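Local coordinates for protein ParA (Salmonella enterica subsp. enterica serovar Newport str. SL317, PDB 3EZF) that probably acts as a P-loop ATPase in plasmid partition and, in an ADP-mediated way, as a DNA-binding transcriptional regulator through its winged helix-turn-helix region, at residues I64-N75 with L87-H98. Sequence-based numbering, arbitrary orientation.
Sequences IKEMEEDGYQFN and LTIQNVIDIYAH. Unlike the reference sequence in segment 64-75: Glu69 (reference Asp), Asp70 (reference Gly), Gln73 (reference Glu).
Tyr72 reaches across to helix 89-98 and gives its OH to Asp94 OD2 at 2.7 Å. The carboxylate oxygen lies at the ring edge, in the ring plane, and accepts through its anti lone pair. Tyr72 CG is anti to the backbone N (chi1 -162°), which places the hydroxyl beside Asp94 and Asn91. Asn91 ND2 adds a weak bond to the same hydroxyl. Met67 CE sits over the centre of one face of the Tyr72 ring and also meets Asp94 CB at 3.8 Å.

The other end of the Asn91 amide holds the chain after Tyr72. Asn75 N donates to Asn91 OD1 at 3.3 Å, nearly straight at 168°. Thr88 N reaches the same oxygen from the opposite face of the amide plane. Asn91 N bonds back to Thr88 OG1, completing a capping box, so the helix start fixes the amide that grips Asn75.

Next to these polar groups lies an apolar cluster. Phe74 CD1 meets Leu87 CD2 at 3.8 Å, and its CE1 meets Ile95 CG1. Ile64 CG1 lies over one Phe74 face and Tyr72 CE2 over the other, both offset toward the rim. Ile64 and Leu87 touch tip to tip, CD1 to CD2 at 4.0 Å. At the border, the Met67 and His98 side chains run past each other in opposite directions, with Met67 CG 3.4 Å from His98 ND1. The side chains of Glu66 and His98 cross at about a right angle, with Glu66 OE2 beside His98 CE1.

Helices 64-69 and 89-98 are nearly perpendicular, at 92°, within the predicted helix-turn-helix region. Asn75 ND2 bonds Ala86 O. Leu87 pairs through its backbone with Phe44 of strand 43-44, and its side chain packs on helix 46-50. Ile89 and Ile93 contact Arg137 of helix 129-138.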
ATOM      1  N   ILE A  64      24.494  39.345 -14.152  1.00 44.24           N
ATOM      2  CA  ILE A  64      23.425  40.209 -13.675  1.00 44.61           C
ATOM      3  C   ILE A  64      23.520  41.602 -14.280  1.00 47.80           C
ATOM      4  O   ILE A  64      22.535  42.116 -14.799  1.00 48.93           O
ATOM      5  CB  ILE A  64      23.420  40.294 -12.134  1.00 42.51           C
ATOM      6  CG1 ILE A  64      22.924  38.960 -11.566  1.00 39.60           C
ATOM      7  CG2 ILE A  64      22.542  41.436 -11.668  1.00 39.45           C
ATOM      8  CD1 ILE A  64      22.714  38.942 -10.090  1.00 36.67           C
ATOM      9  N   LYS A  65      24.703  42.206 -14.226  1.00 53.71           N
ATOM     10  CA  LYS A  65      24.919  43.539 -14.795  1.00 56.27           C
ATOM     11  C   LYS A  65      24.461  43.531 -16.254  1.00 55.14           C
ATOM     12  O   LYS A  65      23.573  44.282 -16.653  1.00 55.87           O
ATOM     13  CB  LYS A  65      26.410  43.909 -14.721  1.00 59.20           C
ATOM     14  CG  LYS A  65      26.791  45.173 -15.496  1.00 63.11           C
ATOM     15  CD  LYS A  65      28.289  45.238 -15.833  1.00 62.93           C
ATOM     16  CE  LYS A  65      29.146  45.862 -14.734  1.00 65.21           C
ATOM     17  NZ  LYS A  65      29.631  44.897 -13.709  1.00 63.88           N
ATOM     18  N   GLU A  66      25.072  42.664 -17.046  1.00 53.27           N
ATOM     19  CA  GLU A  66      24.727  42.568 -18.450  1.00 55.41           C
ATOM     20  C   GLU A  66      23.231  42.366 -18.670  1.00 56.29           C
ATOM     21  O   GLU A  66      22.628  43.081 -19.463  1.00 60.68           O
ATOM     22  CB  GLU A  66      25.502  41.422 -19.113  1.00 54.24           C
ATOM     23  CG  GLU A  66      27.011  41.612 -19.140  1.00 54.40           C
ATOM     24  CD  GLU A  66      27.728  40.582 -20.006  1.00 59.25           C
ATOM     25  OE1 GLU A  66      28.944  40.775 -20.261  1.00 59.49           O
ATOM     26  OE2 GLU A  66      27.082  39.585 -20.430  1.00 58.86           O
ATOM     27  N   MET A  67      22.639  41.403 -17.965  1.00 56.75           N
ATOM     28  CA  MET A  67      21.215  41.083 -18.103  1.00 55.97           C
ATOM     29  C   MET A  67      20.257  42.208 -17.750  1.00 58.75           C
ATOM     30  O   MET A  67      19.204  42.342 -18.372  1.00 58.45           O
ATOM     31  CB  MET A  67      20.863  39.849 -17.265  1.00 54.16           C
ATOM     32  CG  MET A  67      21.176  38.522 -17.940  1.00 53.74           C
ATOM     33  SD  MET A  67      21.170  37.148 -16.770  1.00 56.80           S
ATOM     34  CE  MET A  67      19.469  36.592 -16.831  1.00 53.91           C
ATOM     35  N   GLU A  68      20.600  43.006 -16.742  1.00 61.73           N
ATOM     36  CA  GLU A  68      19.739  44.116 -16.349  1.00 62.16           C
ATOM     37  C   GLU A  68      19.949  45.266 -17.318  1.00 65.84           C
ATOM     38  O   GLU A  68      19.073  46.111 -17.488  1.00 68.49           O
ATOM     39  CB  GLU A  68      20.063  44.590 -14.937  1.00 57.97           C
ATOM     40  CG  GLU A  68      19.841  43.574 -13.856  1.00 55.03           C
ATOM     41  CD  GLU A  68      20.123  44.162 -12.499  1.00 54.06           C
ATOM     42  OE1 GLU A  68      21.003  45.046 -12.432  1.00 54.29           O
ATOM     43  OE2 GLU A  68      19.481  43.740 -11.508  1.00 53.54           O
ATOM     44  N   GLU A  69      21.125  45.287 -17.940  1.00 70.28           N
ATOM     45  CA  GLU A  69      21.464  46.324 -18.890  1.00 72.78           C
ATOM     46  C   GLU A  69      20.378  46.372 -19.986  1.00 74.02           C
ATOM     47  O   GLU A  69      20.146  47.414 -20.607  1.00 79.13           O
ATOM     48  CB  GLU A  69      22.905  46.110 -19.427  1.00 73.66           C
ATOM     49  CG  GLU A  69      23.768  47.420 -19.281  1.00 78.34           C
ATOM     50  CD  GLU A  69      25.227  47.207 -18.717  1.00 82.88           C
ATOM     51  OE1 GLU A  69      26.102  46.575 -19.373  1.00 82.22           O
ATOM     52  OE2 GLU A  69      25.507  47.683 -17.588  1.00 83.93           O
ATOM     53  N   ASP A  70      19.655  45.270 -20.169  1.00 71.17           N
ATOM     54  CA  ASP A  70      18.593  45.253 -21.168  1.00 71.86           C
ATOM     55  C   ASP A  70      17.328  44.527 -20.702  1.00 69.41           C
ATOM     56  O   ASP A  70      16.832  43.614 -21.366  1.00 63.09           O
ATOM     57  CB  ASP A  70      19.112  44.640 -22.464  1.00 74.04           C
ATOM     58  CG  ASP A  70      19.316  43.155 -22.358  1.00 77.28           C
ATOM     59  OD1 ASP A  70      19.796  42.709 -21.296  1.00 78.77           O
ATOM     60  OD2 ASP A  70      19.003  42.439 -23.338  1.00 79.75           O
ATOM     61  N   GLY A  71      16.810  44.964 -19.556  1.00 69.94           N
ATOM     62  CA  GLY A  71      15.609  44.374 -18.999  1.00 69.16           C
ATOM     63  C   GLY A  71      15.894  43.279 -17.993  1.00 69.53           C
ATOM     64  O   GLY A  71      16.974  43.206 -17.412  1.00 73.49           O
ATOM     65  N   TYR A  72      14.918  42.407 -17.800  1.00 68.76           N
ATOM     66  CA  TYR A  72      15.048  41.307 -16.852  1.00 67.33           C
ATOM     67  C   TYR A  72      15.210  41.858 -15.444  1.00 65.32           C
ATOM     68  O   TYR A  72      16.070  42.706 -15.204  1.00 63.43           O
ATOM     69  CB  TYR A  72      16.251  40.416 -17.185  1.00 61.09           C
ATOM     70  CG  TYR A  72      16.160  39.065 -16.517  1.00 55.52           C
ATOM     71  CD1 TYR A  72      15.832  37.928 -17.247  1.00 51.03           C
ATOM     72  CD2 TYR A  72      16.330  38.935 -15.135  1.00 52.55           C
ATOM     73  CE1 TYR A  72      15.668  36.697 -16.622  1.00 50.03           C
ATOM     74  CE2 TYR A  72      16.171  37.711 -14.501  1.00 51.71           C
ATOM     75  CZ  TYR A  72      15.838  36.596 -15.253  1.00 50.88           C
ATOM     76  OH  TYR A  72      15.651  35.383 -14.645  1.00 49.80           O
ATOM     77  N   GLN A  73      14.401  41.340 -14.522  1.00 65.53           N
ATOM     78  CA  GLN A  73      14.395  41.764 -13.119  1.00 67.48           C
ATOM     79  C   GLN A  73      14.675  40.622 -12.184  1.00 63.74           C
ATOM     80  O   GLN A  73      13.890  39.674 -12.115  1.00 64.60           O
ATOM     81  CB  GLN A  73      13.018  42.257 -12.732  1.00 74.76           C
ATOM     82  CG  GLN A  73      12.958  43.369 -11.740  1.00 82.72           C
ATOM     83  CD  GLN A  73      12.070  44.406 -12.299  1.00 89.34           C
ATOM     84  OE1 GLN A  73      12.359  44.936 -13.370  1.00 92.79           O
ATOM     85  NE2 GLN A  73      10.956  44.685 -11.627  1.00 90.40           N
ATOM     86  N   PHE A  74      15.735  40.730 -11.406  1.00 57.94           N
ATOM     87  CA  PHE A  74      16.013  39.663 -10.470  1.00 56.43           C
ATOM     88  C   PHE A  74      15.203  39.923  -9.197  1.00 55.53           C
ATOM     89  O   PHE A  74      14.834  41.061  -8.892  1.00 50.90           O
ATOM     90  CB  PHE A  74      17.514  39.602 -10.157  1.00 57.07           C
ATOM     91  CG  PHE A  74      18.367  39.267 -11.347  1.00 53.56           C
ATOM     92  CD1 PHE A  74      18.615  37.946 -11.694  1.00 54.04           C
ATOM     93  CD2 PHE A  74      18.896  40.278 -12.143  1.00 54.49           C
ATOM     94  CE1 PHE A  74      19.371  37.643 -12.818  1.00 56.11           C
ATOM     95  CE2 PHE A  74      19.651  39.988 -13.266  1.00 51.69           C
ATOM     96  CZ  PHE A  74      19.892  38.671 -13.607  1.00 56.30           C
ATOM     97  N   ASN A  75      14.920  38.847  -8.476  1.00 54.58           N
ATOM     98  CA  ASN A  75      14.164  38.891  -7.235  1.00 58.38           C
ATOM     99  C   ASN A  75      15.042  39.502  -6.129  1.00 62.20           C
ATOM    100  O   ASN A  75      16.249  39.253  -6.085  1.00 63.15           O
ATOM    101  CB  ASN A  75      13.747  37.456  -6.889  1.00 52.77           C
ATOM    102  CG  ASN A  75      12.719  37.388  -5.805  1.00 49.89           C
ATOM    103  OD1 ASN A  75      11.656  37.980  -5.916  1.00 50.82           O
ATOM    104  ND2 ASN A  75      13.025  36.655  -4.748  1.00 52.27           N
ATOM    105  N   LEU A  87      17.946  35.564  -5.981  1.00 53.13           N
ATOM    106  CA  LEU A  87      17.575  35.007  -7.276  1.00 51.67           C
ATOM    107  C   LEU A  87      16.831  33.700  -7.081  1.00 49.08           C
ATOM    108  O   LEU A  87      17.135  32.938  -6.163  1.00 45.48           O
ATOM    109  CB  LEU A  87      18.821  34.749  -8.142  1.00 53.46           C
ATOM    110  CG  LEU A  87      20.064  35.637  -8.091  1.00 54.09           C
ATOM    111  CD1 LEU A  87      20.938  35.259  -9.273  1.00 58.22           C
ATOM    112  CD2 LEU A  87      19.703  37.112  -8.154  1.00 55.82           C
ATOM    113  N   THR A  88      15.859  33.451  -7.955  1.00 48.24           N
ATOM    114  CA  THR A  88      15.056  32.231  -7.907  1.00 49.03           C
ATOM    115  C   THR A  88      15.639  31.161  -8.814  1.00 47.52           C
ATOM    116  O   THR A  88      16.520  31.429  -9.622  1.00 48.34           O
ATOM    117  CB  THR A  88      13.653  32.477  -8.415  1.00 47.67           C
ATOM    118  OG1 THR A  88      13.719  32.848  -9.803  1.00 41.61           O
ATOM    119  CG2 THR A  88      12.990  33.573  -7.606  1.00 48.05           C
ATOM    120  N   ILE A  89      15.118  29.947  -8.690  1.00 45.23           N
ATOM    121  CA  ILE A  89      15.570  28.836  -9.508  1.00 41.70           C
ATOM    122  C   ILE A  89      15.563  29.257 -10.975  1.00 42.64           C
ATOM    123  O   ILE A  89      16.399  28.799 -11.753  1.00 45.29           O
ATOM    124  CB  ILE A  89      14.645  27.587  -9.357  1.00 42.83           C
ATOM    125  CG1 ILE A  89      14.666  27.064  -7.915  1.00 39.39           C
ATOM    126  CG2 ILE A  89      15.083  26.493 -10.331  1.00 38.71           C
ATOM    127  CD1 ILE A  89      15.991  26.521  -7.490  1.00 46.80           C
ATOM    128  N   GLN A  90      14.629  30.129 -11.356  1.00 40.64           N
ATOM    129  CA  GLN A  90      14.547  30.575 -12.755  1.00 42.05           C
ATOM    130  C   GLN A  90      15.600  31.598 -13.075  1.00 39.42           C
ATOM    131  O   GLN A  90      16.172  31.580 -14.162  1.00 39.07           O
ATOM    132  CB  GLN A  90      13.173  31.168 -13.095  1.00 44.39           C
ATOM    133  CG  GLN A  90      12.308  30.287 -14.008  1.00 45.02           C
ATOM    134  CD  GLN A  90      12.974  29.927 -15.324  1.00 43.90           C
ATOM    135  OE1 GLN A  90      12.840  28.805 -15.806  1.00 47.75           O
ATOM    136  NE2 GLN A  90      13.678  30.872 -15.914  1.00 41.69           N
ATOM    137  N   ASN A  91      15.832  32.509 -12.137  1.00 41.62           N
ATOM    138  CA  ASN A  91      16.859  33.535 -12.302  1.00 45.23           C
ATOM    139  C   ASN A  91      18.207  32.844 -12.576  1.00 44.61           C
ATOM    140  O   ASN A  91      18.906  33.183 -13.542  1.00 38.74           O
ATOM    141  CB  ASN A  91      16.951  34.392 -11.035  1.00 47.80           C
ATOM    142  CG  ASN A  91      15.682  35.188 -10.775  1.00 51.11           C
ATOM    143  OD1 ASN A  91      15.563  35.893  -9.765  1.00 51.14           O
ATOM    144  ND2 ASN A  91      14.728  35.079 -11.685  1.00 56.20           N
ATOM    145  N   VAL A  92      18.546  31.872 -11.725  1.00 39.54           N
ATOM    146  CA  VAL A  92      19.770  31.095 -11.855  1.00 41.21           C
ATOM    147  C   VAL A  92      19.827  30.390 -13.216  1.00 45.25           C
ATOM    148  O   VAL A  92      20.866  30.397 -13.888  1.00 45.79           O
ATOM    149  CB  VAL A  92      19.874  30.024 -10.743  1.00 42.77           C
ATOM    150  CG1 VAL A  92      21.128  29.151 -10.952  1.00 36.59           C
ATOM    151  CG2 VAL A  92      19.922  30.705  -9.386  1.00 39.27           C
ATOM    152  N   ILE A  93      18.720  29.762 -13.609  1.00 42.81           N
ATOM    153  CA  ILE A  93      18.652  29.075 -14.892  1.00 42.69           C
ATOM    154  C   ILE A  93      18.822  30.068 -16.025  1.00 44.40           C
ATOM    155  O   ILE A  93      19.450  29.767 -17.036  1.00 47.98           O
ATOM    156  CB  ILE A  93      17.311  28.370 -15.069  1.00 43.81           C
ATOM    157  CG1 ILE A  93      17.224  27.215 -14.073  1.00 42.66           C
ATOM    158  CG2 ILE A  93      17.144  27.902 -16.516  1.00 42.12           C
ATOM    159  CD1 ILE A  93      15.863  26.581 -13.988  1.00 38.21           C
ATOM    160  N   ASP A  94      18.261  31.257 -15.860  1.00 46.60           N
ATOM    161  CA  ASP A  94      18.385  32.269 -16.891  1.00 51.61           C
ATOM    162  C   ASP A  94      19.808  32.834 -16.980  1.00 54.95           C
ATOM    163  O   ASP A  94      20.233  33.285 -18.049  1.00 58.10           O
ATOM    164  CB  ASP A  94      17.364  33.389 -16.667  1.00 51.72           C
ATOM    165  CG  ASP A  94      15.948  32.970 -17.038  1.00 49.87           C
ATOM    166  OD1 ASP A  94      15.775  32.143 -17.962  1.00 49.61           O
ATOM    167  OD2 ASP A  94      15.004  33.480 -16.414  1.00 53.36           O
ATOM    168  N   ILE A  95      20.543  32.811 -15.868  1.00 53.59           N
ATOM    169  CA  ILE A  95      21.917  33.301 -15.869  1.00 47.96           C
ATOM    170  C   ILE A  95      22.752  32.273 -16.608  1.00 49.40           C
ATOM    171  O   ILE A  95      23.661  32.630 -17.357  1.00 53.27           O
ATOM    172  CB  ILE A  95      22.487  33.468 -14.437  1.00 48.57           C
ATOM    173  CG1 ILE A  95      22.030  34.801 -13.836  1.00 42.84           C
ATOM    174  CG2 ILE A  95      24.013  33.390 -14.469  1.00 47.35           C
ATOM    175  CD1 ILE A  95      22.432  34.994 -12.414  1.00 32.55           C
ATOM    176  N   TYR A  96      22.442  30.995 -16.387  1.00 48.89           N
ATOM    177  CA  TYR A  96      23.160  29.899 -17.044  1.00 45.22           C
ATOM    178  C   TYR A  96      22.840  29.957 -18.529  1.00 47.34           C
ATOM    179  O   TYR A  96      23.652  29.558 -19.378  1.00 45.83           O
ATOM    180  CB  TYR A  96      22.714  28.535 -16.508  1.00 41.17           C
ATOM    181  CG  TYR A  96      23.436  28.037 -15.284  1.00 41.44           C
ATOM    182  CD1 TYR A  96      22.769  27.879 -14.076  1.00 38.64           C
ATOM    183  CD2 TYR A  96      24.779  27.669 -15.347  1.00 43.99           C
ATOM    184  CE1 TYR A  96      23.423  27.371 -12.962  1.00 40.70           C
ATOM    185  CE2 TYR A  96      25.452  27.155 -14.233  1.00 39.09           C
ATOM    186  CZ  TYR A  96      24.768  27.006 -13.043  1.00 38.51           C
ATOM    187  OH  TYR A  96      25.415  26.514 -11.926  1.00 34.83           O
ATOM    188  N   ALA A  97      21.643  30.448 -18.842  1.00 47.38           N
ATOM    189  CA  ALA A  97      21.217  30.538 -20.232  1.00 49.80           C
ATOM    190  C   ALA A  97      21.919  31.717 -20.891  1.00 53.15           C
ATOM    191  O   ALA A  97      22.355  31.640 -22.046  1.00 53.47           O
ATOM    192  CB  ALA A  97      19.708  30.699 -20.313  1.00 46.59           C
ATOM    193  N   HIS A  98      22.037  32.811 -20.152  1.00 52.63           N
ATOM    194  CA  HIS A  98      22.706  33.980 -20.678  1.00 53.85           C
ATOM    195  C   HIS A  98      24.171  33.614 -20.921  1.00 56.86           C
ATOM    196  O   HIS A  98      24.768  34.020 -21.908  1.00 59.28           O
ATOM    197  CB  HIS A  98      22.599  35.113 -19.677  1.00 55.14           C
ATOM    198  CG  HIS A  98      23.298  36.355 -20.109  1.00 58.34           C
ATOM    199  ND1 HIS A  98      23.973  37.169 -19.222  1.00 62.63           N
ATOM    200  CD2 HIS A  98      23.457  36.916 -21.328  1.00 57.26           C
ATOM    201  CE1 HIS A  98      24.523  38.170 -19.882  1.00 61.36           C
ATOM    202  NE2 HIS A  98      24.226  38.041 -21.160  1.00 60.57           N
TER